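Local coordinates for protein beta-glucoside kinase (Listeria monocytogenes, PDB 4HTL) that phosphorylates cellobiose with ATP to give cellobiose-6'-phosphate, and may also act as a transcriptional regulator of the cellobiose-PTS operon, at residues 42-47 with 87-92; 121-126 with 238-243; 223-228 with 255-260. All coordinates share one frame; numbering follows the deposited sequence.

Contact 1 of 3, residues 42-47 with 87-92; sequences QILAEM and FNLKEW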
loop_
_atom_site.group_PDB
_atom_site.type_symbol
_atom_site.label_atom_id
_atom_site.label_comp_id
_atom_site.label_asym_id
_atom_site.label_seq_id
_atom_site.Cartn_x
_atom_site.Cartn_y
_atom_site.Cartn_z
ATOM N N GLN A 42 11.128 -19.670 26.408
ATOM C CA GLN A 42 10.958 -21.041 25.953
ATOM C C GLN A 42 11.482 -21.171 24.524
ATOM O O GLN A 42 12.150 -22.129 24.194
ATOM C CB GLN A 42 9.487 -21.441 26.018
ATOM C CG GLN A 42 9.244 -22.927 25.813
ATOM C CD GLN A 42 9.936 -23.783 26.863
ATOM O OE1 GLN A 42 10.075 -23.380 28.016
ATOM N NE2 GLN A 42 10.383 -24.962 26.458
ATOM N N ILE A 43 11.196 -20.173 23.677
ATOM C CA ILE A 43 11.682 -20.236 22.309
ATOM C C ILE A 43 13.207 -20.270 22.269
ATOM O O ILE A 43 13.796 -21.061 21.504
ATOM C CB ILE A 43 11.147 -19.068 21.417
ATOM C CG1 ILE A 43 9.629 -19.215 21.196
ATOM C CG2 ILE A 43 11.925 -18.968 20.107
ATOM C CD1 ILE A 43 8.941 -17.946 20.770
ATOM N N LEU A 44 13.858 -19.441 23.094
ATOM C CA LEU A 44 15.308 -19.416 23.107
ATOM C C LEU A 44 15.859 -20.754 23.590
ATOM O O LEU A 44 16.906 -21.241 23.096
ATOM C CB LEU A 44 15.817 -18.271 23.954
ATOM C CG LEU A 44 15.476 -16.864 23.437
ATOM C CD1 LEU A 44 15.842 -15.856 24.503
ATOM C CD2 LEU A 44 16.214 -16.596 22.135
ATOM N N ALA A 45 15.153 -21.359 24.533
ATOM C CA ALA A 45 15.573 -22.659 25.100
ATOM C C ALA A 45 15.484 -23.760 24.025
ATOM O O ALA A 45 16.444 -24.514 23.799
ATOM C CB ALA A 45 14.708 -22.988 26.282
ATOM N N GLU A 46 14.352 -23.798 23.323
ATOM C CA GLU A 46 14.170 -24.739 22.211
ATOM C C GLU A 46 15.236 -24.540 21.133
ATOM O O GLU A 46 15.773 -25.518 20.582
ATOM C CB GLU A 46 12.788 -24.609 21.603
ATOM C CG GLU A 46 11.600 -24.898 22.493
ATOM C CD GLU A 46 11.334 -26.363 22.746
ATOM O OE1 GLU A 46 11.943 -27.240 22.056
ATOM O OE2 GLU A 46 10.466 -26.608 23.626
HETATM N N MSE A 47 15.579 -23.291 20.834
HETATM C CA MSE A 47 16.655 -23.036 19.876
HETATM C C MSE A 47 17.992 -23.622 20.312
HETATM O O MSE A 47 18.690 -24.287 19.515
HETATM C CB MSE A 47 16.818 -21.532 19.635
HETATM C CG MSE A 47 15.697 -20.962 18.841
HETATM SE SE MSE A 47 15.782 -19.044 18.698
HETATM C CE MSE A 47 14.524 -18.828 17.294
ATOM N N PHE A 87 14.969 -6.480 21.388
ATOM C CA PHE A 87 15.913 -7.578 21.613
ATOM C C PHE A 87 16.662 -7.886 20.336
ATOM O O PHE A 87 16.035 -8.175 19.312
ATOM C CB PHE A 87 15.134 -8.825 22.041
ATOM C CG PHE A 87 15.978 -10.035 22.267
ATOM C CD1 PHE A 87 17.129 -9.977 23.066
ATOM C CD2 PHE A 87 15.600 -11.262 21.733
ATOM C CE1 PHE A 87 17.901 -11.114 23.287
ATOM C CE2 PHE A 87 16.365 -12.399 21.970
ATOM C CZ PHE A 87 17.516 -12.323 22.736
ATOM N N ASN A 88 17.987 -7.842 20.383
ATOM C CA ASN A 88 18.770 -8.223 19.230
ATOM C C ASN A 88 19.017 -9.729 19.234
ATOM O O ASN A 88 20.007 -10.225 19.754
ATOM C CB ASN A 88 20.049 -7.430 19.114
ATOM C CG ASN A 88 20.620 -7.501 17.721
ATOM O OD1 ASN A 88 20.720 -8.596 17.148
ATOM N ND2 ASN A 88 20.916 -6.342 17.133
ATOM N N LEU A 89 18.092 -10.436 18.587
ATOM C CA LEU A 89 18.129 -11.899 18.508
ATOM C C LEU A 89 19.289 -12.365 17.615
ATOM O O LEU A 89 19.890 -13.415 17.862
ATOM C CB LEU A 89 16.797 -12.433 18.007
ATOM C CG LEU A 89 16.715 -13.951 17.799
ATOM C CD1 LEU A 89 17.057 -14.744 19.059
ATOM C CD2 LEU A 89 15.313 -14.303 17.295
ATOM N N LYS A 90 19.639 -11.581 16.605
ATOM C CA LYS A 90 20.833 -11.911 15.772
ATOM C C LYS A 90 22.091 -11.914 16.633
ATOM O O LYS A 90 22.883 -12.863 16.583
ATOM C CB LYS A 90 20.983 -10.933 14.607
ATOM C CG LYS A 90 22.182 -11.164 13.678
ATOM C CD LYS A 90 22.233 -10.167 12.519
ATOM C CE LYS A 90 23.624 -10.188 11.860
ATOM N NZ LYS A 90 23.668 -9.240 10.722
ATOM N N GLU A 91 22.288 -10.866 17.421
ATOM C CA GLU A 91 23.501 -10.774 18.240
ATOM C C GLU A 91 23.530 -11.821 19.345
ATOM O O GLU A 91 24.596 -12.306 19.695
ATOM C CB GLU A 91 23.652 -9.393 18.834
ATOM C CG GLU A 91 24.066 -8.357 17.815
ATOM C CD GLU A 91 24.117 -6.958 18.395
ATOM O OE1 GLU A 91 24.503 -6.050 17.638
ATOM O OE2 GLU A 91 23.764 -6.756 19.585
ATOM N N TRP A 92 22.361 -12.156 19.892
ATOM C CA TRP A 92 22.255 -13.208 20.897
ATOM C C TRP A 92 22.709 -14.525 20.336
ATOM O O TRP A 92 23.544 -15.204 20.938
ATOM C CB TRP A 92 20.819 -13.313 21.419
ATOM C CG TRP A 92 20.669 -14.267 22.577
ATOM C CD1 TRP A 92 20.875 -14.002 23.924
ATOM C CD2 TRP A 92 20.258 -15.683 22.525
ATOM N NE1 TRP A 92 20.634 -15.128 24.692
ATOM C CE2 TRP A 92 20.252 -16.165 23.912
ATOM C CE3 TRP A 92 19.889 -16.551 21.511
ATOM C CZ2 TRP A 92 19.905 -17.479 24.237
ATOM C CZ3 TRP A 92 19.540 -17.867 21.849
ATOM C CH2 TRP A 92 19.551 -18.320 23.183
#
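Glu-91 N donates to Asn-88 OD1 at 2.8 Å, the capping bond that opens the helix from which Leu-89 and Trp-92 reach across to Leu-44. The N-H...O angle of 162° is nearly straight, yet the donor lies above the plane of the Asn-88 carbonyl and off its lone pairs. The contact proper is apolar and converges on one methyl, Leu-44 CD2. Leu-44 CD2 sits over a face of the Trp-92 indole, 3.8 Å from the centroid of the six-membered ring and 20° off its normal, a CH-pi contact; Leu-44 CB follows it over the same ring, 3.8 Å from Trp-92 CH2. The ring is laid under Leu-44 because Trp-92 CG stands anti to the backbone N (chi1 -173°). From other directions Leu-89 CD1 meets Leu-44 CD2 at 3.7 Å, the two leucines running alongside in opposite senses, and the Phe-87 ring offers an edge, with Leu-44 CD2 4.2 Å from Phe-87 CE2. Met-47, present as selenomethionine, makes a looser contact, its SE lying 4.5 Å from Leu-89 CD1. Met-47 also touches Phe-9, by similarity part of the ATP site, while Leu-89 rests on Ile-103. Helices 40-52 and 89-97 thereby pack side by side over strands 6-11 and 101-105, in the layered helix-on-sheet arrangement of the actin-like ATPase fold to which ROK kinases belong.

Contact 2 of 3, residues 121-126 with 238-243; sequences QDLDDF and PTHIFI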
loop_
_atom_site.group_PDB
_atom_site.type_symbol
_atom_site.label_atom_id
_atom_site.label_comp_id
_atom_site.label_asym_id
_atom_site.label_seq_id
_atom_site.Cartn_x
_atom_site.Cartn_y
_atom_site.Cartn_z
ATOM N N GLN A 121 8.234 -16.478 -8.642
ATOM C CA GLN A 121 9.630 -16.467 -9.057
ATOM C C GLN A 121 9.947 -15.373 -10.089
ATOM O O GLN A 121 11.072 -14.820 -10.114
ATOM C CB GLN A 121 10.033 -17.827 -9.568
ATOM C CG GLN A 121 10.080 -18.876 -8.486
ATOM C CD GLN A 121 10.234 -20.279 -9.047
ATOM O OE1 GLN A 121 9.514 -20.661 -10.020
ATOM N NE2 GLN A 121 11.162 -21.075 -8.456
ATOM N N ASP A 122 9.032 -15.150 -11.009
ATOM C CA ASP A 122 9.265 -14.222 -12.089
ATOM C C ASP A 122 8.424 -12.960 -11.994
ATOM O O ASP A 122 8.196 -12.292 -12.999
ATOM C CB ASP A 122 9.077 -14.975 -13.386
ATOM C CG ASP A 122 10.085 -16.129 -13.505
ATOM O OD1 ASP A 122 11.302 -15.840 -13.530
ATOM O OD2 ASP A 122 9.678 -17.319 -13.492
ATOM N N LEU A 123 7.969 -12.652 -10.771
ATOM C CA LEU A 123 7.130 -11.492 -10.528
ATOM C C LEU A 123 7.847 -10.376 -9.810
ATOM O O LEU A 123 8.525 -10.611 -8.820
ATOM C CB LEU A 123 5.947 -11.895 -9.692
ATOM C CG LEU A 123 5.060 -12.995 -10.248
ATOM C CD1 LEU A 123 3.846 -13.208 -9.330
ATOM C CD2 LEU A 123 4.594 -12.706 -11.688
ATOM N N ASP A 124 7.685 -9.157 -10.302
ATOM C CA ASP A 124 8.221 -7.965 -9.612
ATOM C C ASP A 124 7.237 -7.228 -8.705
ATOM O O ASP A 124 7.667 -6.440 -7.878
ATOM C CB ASP A 124 8.745 -6.986 -10.637
ATOM C CG ASP A 124 10.067 -7.422 -11.250
ATOM O OD1 ASP A 124 10.798 -8.307 -10.742
ATOM O OD2 ASP A 124 10.370 -6.850 -12.274
ATOM N N ASP A 125 5.947 -7.499 -8.822
ATOM C CA ASP A 125 4.952 -6.769 -8.036
ATOM C C ASP A 125 3.850 -7.739 -7.643
ATOM O O ASP A 125 3.003 -8.092 -8.464
ATOM C CB ASP A 125 4.347 -5.611 -8.862
ATOM C CG ASP A 125 5.333 -4.519 -9.153
ATOM O OD1 ASP A 125 5.968 -4.591 -10.248
ATOM O OD2 ASP A 125 5.559 -3.667 -8.251
ATOM N N PHE A 126 3.971 -8.305 -6.437
ATOM C CA PHE A 126 2.932 -9.179 -5.907
ATOM C C PHE A 126 2.825 -9.007 -4.408
ATOM O O PHE A 126 3.723 -8.467 -3.772
ATOM C CB PHE A 126 3.171 -10.641 -6.264
ATOM C CG PHE A 126 4.314 -11.325 -5.552
ATOM C CD1 PHE A 126 5.633 -11.247 -6.054
ATOM C CD2 PHE A 126 4.094 -12.101 -4.448
ATOM C CE1 PHE A 126 6.640 -11.928 -5.459
ATOM C CE2 PHE A 126 5.106 -12.771 -3.830
ATOM C CZ PHE A 126 6.399 -12.711 -4.363
ATOM N N PRO A 238 -0.504 -4.807 -7.788
ATOM C CA PRO A 238 0.186 -6.042 -8.035
ATOM C C PRO A 238 -0.333 -6.774 -9.264
ATOM O O PRO A 238 -1.442 -6.541 -9.676
ATOM C CB PRO A 238 -0.151 -6.850 -6.803
ATOM C CG PRO A 238 -1.598 -6.409 -6.459
ATOM C CD PRO A 238 -1.619 -4.942 -6.811
ATOM N N THR A 239 0.442 -7.699 -9.824
ATOM C CA THR A 239 -0.093 -8.616 -10.813
ATOM C C THR A 239 -0.838 -9.798 -10.162
ATOM O O THR A 239 -1.805 -10.321 -10.726
ATOM C CB THR A 239 1.041 -9.132 -11.729
ATOM O OG1 THR A 239 2.011 -9.867 -10.958
ATOM C CG2 THR A 239 1.664 -7.949 -12.501
ATOM N N HIS A 240 -0.392 -10.168 -8.964
ATOM C CA HIS A 240 -0.848 -11.377 -8.256
ATOM C C HIS A 240 -0.969 -11.073 -6.777
ATOM O O HIS A 240 -0.129 -10.361 -6.211
ATOM C CB HIS A 240 0.143 -12.537 -8.380
ATOM C CG HIS A 240 0.288 -13.076 -9.761
ATOM N ND1 HIS A 240 0.839 -12.354 -10.771
ATOM C CD2 HIS A 240 -0.040 -14.308 -10.292
ATOM C CE1 HIS A 240 0.855 -13.096 -11.883
ATOM N NE2 HIS A 240 0.302 -14.292 -11.596
ATOM N N ILE A 241 -2.014 -11.596 -6.155
ATOM C CA ILE A 241 -2.110 -11.656 -4.699
ATOM C C ILE A 241 -2.281 -13.106 -4.318
ATOM O O ILE A 241 -3.260 -13.762 -4.703
ATOM C CB ILE A 241 -3.278 -10.817 -4.135
ATOM C CG1 ILE A 241 -3.130 -9.330 -4.582
ATOM C CG2 ILE A 241 -3.368 -10.923 -2.592
ATOM C CD1 ILE A 241 -4.283 -8.443 -4.159
ATOM N N PHE A 242 -1.321 -13.590 -3.556
ATOM C CA PHE A 242 -1.330 -14.970 -3.084
ATOM C C PHE A 242 -1.935 -15.034 -1.703
ATOM O O PHE A 242 -1.456 -14.361 -0.766
ATOM C CB PHE A 242 0.073 -15.566 -3.094
ATOM C CG PHE A 242 0.727 -15.555 -4.466
ATOM C CD1 PHE A 242 0.162 -16.238 -5.513
ATOM C CD2 PHE A 242 1.859 -14.783 -4.727
ATOM C CE1 PHE A 242 0.700 -16.198 -6.777
ATOM C CE2 PHE A 242 2.419 -14.770 -5.980
ATOM C CZ PHE A 242 1.842 -15.452 -7.002
ATOM N N ILE A 243 -2.966 -15.867 -1.554
ATOM C CA ILE A 243 -3.696 -15.905 -0.303
ATOM C C ILE A 243 -3.479 -17.241 0.381
ATOM O O ILE A 243 -3.564 -18.292 -0.259
ATOM C CB ILE A 243 -5.209 -15.658 -0.487
ATOM C CG1 ILE A 243 -5.492 -14.382 -1.344
ATOM C CG2 ILE A 243 -5.857 -15.554 0.930
ATOM C CD1 ILE A 243 -6.972 -14.082 -1.671
HETATM O O HOH W 1 4.654 -8.966 -11.187
#
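The imidazole of His-240 takes Leu-123 over one face and Thr-239 at its edge. Leu-123 CD1 stands 3.7 Å from the centroid of the His-240 ring and 26° off the normal, a CH-pi contact, with the leucine side chain lying roughly perpendicular to that of the histidine. Leu-123 CD1 also meets the rim of the neighbouring phenylalanine, 3.8 Å from Phe-242 CZ and near that ring's plane. Phe-126 comes to the edge of Phe-242 as well: Phe-126 CD2 is 3.5 Å from Phe-242 CD2, with the ring planes at 67°, an oblique pairing. Phe-126 reaches it with CG held between the backbone N and the carbonyl carbon (chi1 71°), and its ring also meets Phe-140.

The backbone here begins the pairing of strands 126-131 and 240-244, parallel neighbours in the mixed five-stranded sheet of the second lobe of this actin-like fold; His-240 and Leu-127 continue it with backbone bonds. Thr-239 N donates to Asp-125 O at 2.9 Å. Close by, Phe-126 CA approaches His-240 O at 3.3 Å as a CA-H...O contact.

A water bridges 121-126 and 238-243 beside this bond, accepting from Asp-125 N at 3.1 Å and bonded to Thr-239 OG1. Thr-239 OG1 is also bonded to His-240 ND1 at 2.8 Å, in the plane of the imidazole; two bonds thus fix the threonine hydroxyl, and one of them steadies the ring that Leu-123 covers. The carboxylate of Asp-125 turns elsewhere, OD2 bonding to Asn-142 N. Outside the pair, Arg-150 of the second subunit packs against Thr-239, and Gly-149 of that subunit against Asp-125.

Contact 3 of 3, residues 223-228 with 255-260; sequences TGICTG and AELKHH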
loop_
_atom_site.group_PDB
_atom_site.type_symbol
_atom_site.label_atom_id
_atom_site.label_comp_id
_atom_site.label_asym_id
_atom_site.label_seq_id
_atom_site.Cartn_x
_atom_site.Cartn_y
_atom_site.Cartn_z
ATOM N N THR A 223 -17.127 -10.284 2.139
ATOM C CA THR A 223 -17.189 -8.836 1.848
ATOM C C THR A 223 -15.990 -8.102 2.474
ATOM O O THR A 223 -15.397 -7.270 1.846
ATOM C CB THR A 223 -18.521 -8.211 2.324
ATOM O OG1 THR A 223 -19.605 -8.757 1.542
ATOM C CG2 THR A 223 -18.506 -6.630 2.226
ATOM N N GLY A 224 -15.616 -8.462 3.696
ATOM C CA GLY A 224 -14.485 -7.884 4.315
ATOM C C GLY A 224 -13.218 -8.198 3.553
ATOM O O GLY A 224 -12.375 -7.333 3.356
ATOM N N ILE A 225 -13.057 -9.455 3.124
ATOM C CA ILE A 225 -11.874 -9.811 2.328
ATOM C C ILE A 225 -11.824 -8.995 1.003
ATOM O O ILE A 225 -10.770 -8.443 0.636
ATOM C CB ILE A 225 -11.783 -11.299 2.015
ATOM C CG1 ILE A 225 -11.634 -12.088 3.321
ATOM C CG2 ILE A 225 -10.571 -11.596 1.100
ATOM C CD1 ILE A 225 -11.829 -13.592 3.184
ATOM N N CYS A 226 -12.978 -8.897 0.338
ATOM C CA CYS A 226 -13.079 -8.118 -0.891
ATOM C C CYS A 226 -12.726 -6.626 -0.662
ATOM O O CYS A 226 -12.144 -6.014 -1.541
ATOM C CB CYS A 226 -14.464 -8.237 -1.502
ATOM S SG CYS A 226 -14.764 -9.851 -2.253
ATOM N N THR A 227 -13.106 -6.075 0.509
ATOM C CA THR A 227 -12.808 -4.702 0.860
ATOM C C THR A 227 -11.279 -4.538 0.914
ATOM O O THR A 227 -10.732 -3.611 0.334
ATOM C CB THR A 227 -13.489 -4.314 2.179
ATOM O OG1 THR A 227 -14.910 -4.507 2.029
ATOM C CG2 THR A 227 -13.173 -2.878 2.610
ATOM N N GLY A 228 -10.604 -5.445 1.620
ATOM C CA GLY A 228 -9.176 -5.396 1.695
ATOM C C GLY A 228 -8.499 -5.635 0.361
ATOM O O GLY A 228 -7.537 -4.939 0.038
ATOM N N ALA A 255 -12.324 -19.717 -5.641
ATOM C CA ALA A 255 -13.471 -19.615 -6.554
ATOM C C ALA A 255 -14.555 -18.775 -5.887
ATOM O O ALA A 255 -15.173 -17.931 -6.548
ATOM C CB ALA A 255 -14.033 -20.977 -6.990
ATOM N N GLU A 256 -14.726 -18.962 -4.580
ATOM C CA GLU A 256 -15.779 -18.229 -3.820
ATOM C C GLU A 256 -15.477 -16.718 -3.726
ATOM O O GLU A 256 -16.344 -15.898 -3.876
ATOM C CB GLU A 256 -15.968 -18.842 -2.461
ATOM C CG GLU A 256 -16.629 -20.216 -2.518
ATOM C CD GLU A 256 -16.887 -20.750 -1.127
ATOM O OE1 GLU A 256 -16.014 -21.279 -0.504
ATOM O OE2 GLU A 256 -17.981 -20.643 -0.650
ATOM N N LEU A 257 -14.205 -16.390 -3.530
ATOM C CA LEU A 257 -13.768 -15.000 -3.504
ATOM C C LEU A 257 -13.884 -14.363 -4.856
ATOM O O LEU A 257 -14.333 -13.246 -4.969
ATOM C CB LEU A 257 -12.334 -14.859 -3.027
ATOM C CG LEU A 257 -12.097 -14.926 -1.542
ATOM C CD1 LEU A 257 -10.589 -14.800 -1.273
ATOM C CD2 LEU A 257 -12.963 -13.911 -0.785
ATOM N N LYS A 258 -13.499 -15.076 -5.916
ATOM C CA LYS A 258 -13.658 -14.526 -7.265
ATOM C C LYS A 258 -15.123 -14.204 -7.546
ATOM O O LYS A 258 -15.429 -13.223 -8.218
ATOM C CB LYS A 258 -13.118 -15.503 -8.325
ATOM C CG LYS A 258 -11.592 -15.586 -8.416
ATOM C CD LYS A 258 -11.242 -16.632 -9.453
ATOM C CE LYS A 258 -9.769 -16.781 -9.622
ATOM N NZ LYS A 258 -9.506 -17.904 -10.557
ATOM N N HIS A 259 -16.021 -15.097 -7.131
ATOM C CA HIS A 259 -17.463 -14.885 -7.312
ATOM C C HIS A 259 -17.887 -13.587 -6.621
ATOM O O HIS A 259 -18.471 -12.658 -7.213
ATOM C CB HIS A 259 -18.210 -16.105 -6.777
ATOM C CG HIS A 259 -19.695 -16.044 -6.941
ATOM N ND1 HIS A 259 -20.330 -16.334 -8.120
ATOM C CD2 HIS A 259 -20.686 -15.793 -6.011
ATOM C CE1 HIS A 259 -21.658 -16.262 -7.912
ATOM N NE2 HIS A 259 -21.875 -15.945 -6.631
ATOM N N HIS A 260 -17.544 -13.478 -5.354
ATOM C CA HIS A 260 -17.873 -12.278 -4.578
ATOM C C HIS A 260 -17.279 -11.013 -5.166
ATOM O O HIS A 260 -17.898 -9.928 -5.154
ATOM C CB HIS A 260 -17.410 -12.478 -3.139
ATOM C CG HIS A 260 -18.307 -11.870 -2.127
ATOM N ND1 HIS A 260 -19.463 -12.479 -1.699
ATOM C CD2 HIS A 260 -18.192 -10.688 -1.414
ATOM C CE1 HIS A 260 -20.048 -11.700 -0.776
ATOM N NE2 HIS A 260 -19.273 -10.604 -0.594
#
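Thr-223 and His-260 form the tight end of this helix crossing: OG1 of Thr-223 and NE2 of His-260 are hydrogen-bonded at 2.8 Å, with the hydroxyl in the plane of the imidazole at its edge. Thr-223 OG1 is also hydrogen-bonded to Thr-219 O one turn back, which gives the hydroxyl two partners. Cys-226 adds a second contact to the ring, its SG 3.6 Å from His-260 CD2 and 81° off the ring normal, thus edge-on rather than over a face. Both partners therefore meet the rim of the histidine. Its chi1 of -144° lies away from the staggered positions, and since the residue was modelled in two conformers this geometry describes one of them. Deeper along the interface the packing is apolar: Ile-225 CG2 meets Leu-257 CD2 at 3.8 Å; Leu-257, too, has a second conformer.

By contrast, the far side of helix 253-261 is solvent-facing, with Ala-255, Lys-258 and His-259 exposed and making no contact with 223-228. The axes of the two short segments approach to 9.9 Å at a crossing angle of -73°, so contact is confined to a few side chains. Around it, Phe-264 packs on Cys-226 and Arg-163 of the second subunit on Thr-223, while Leu-257 also touches Ile-271, so helix 253-261 packs with one flank on both helix 212-236 and strand 270-273.

How the contacts relate
Contacts 2 and 3 adjoin in one lobe, whereas contact 1 lies on the opposite side of the chain's centre, its nearest atoms about 23 Å from contact 2 and about 28 Å from contact 3. Strand 240-244 follows helix 212-236 and precedes helix 253-261, so contacts 2 and 3 share consecutive elements; Ile-243 CD1 reaches Leu-257 CD1 at 3.7 Å. Both also touch the second subunit, which contact 1 does not. Contacts 1 and 3 are buried helix packings, the first joined by apolar groups alone and the third with a hydroxyl-imidazole bond added. Contact 2, partly buried where two inner strands of the sheet begin, instead relies on backbone and water-mediated bonds beside its aromatic groups.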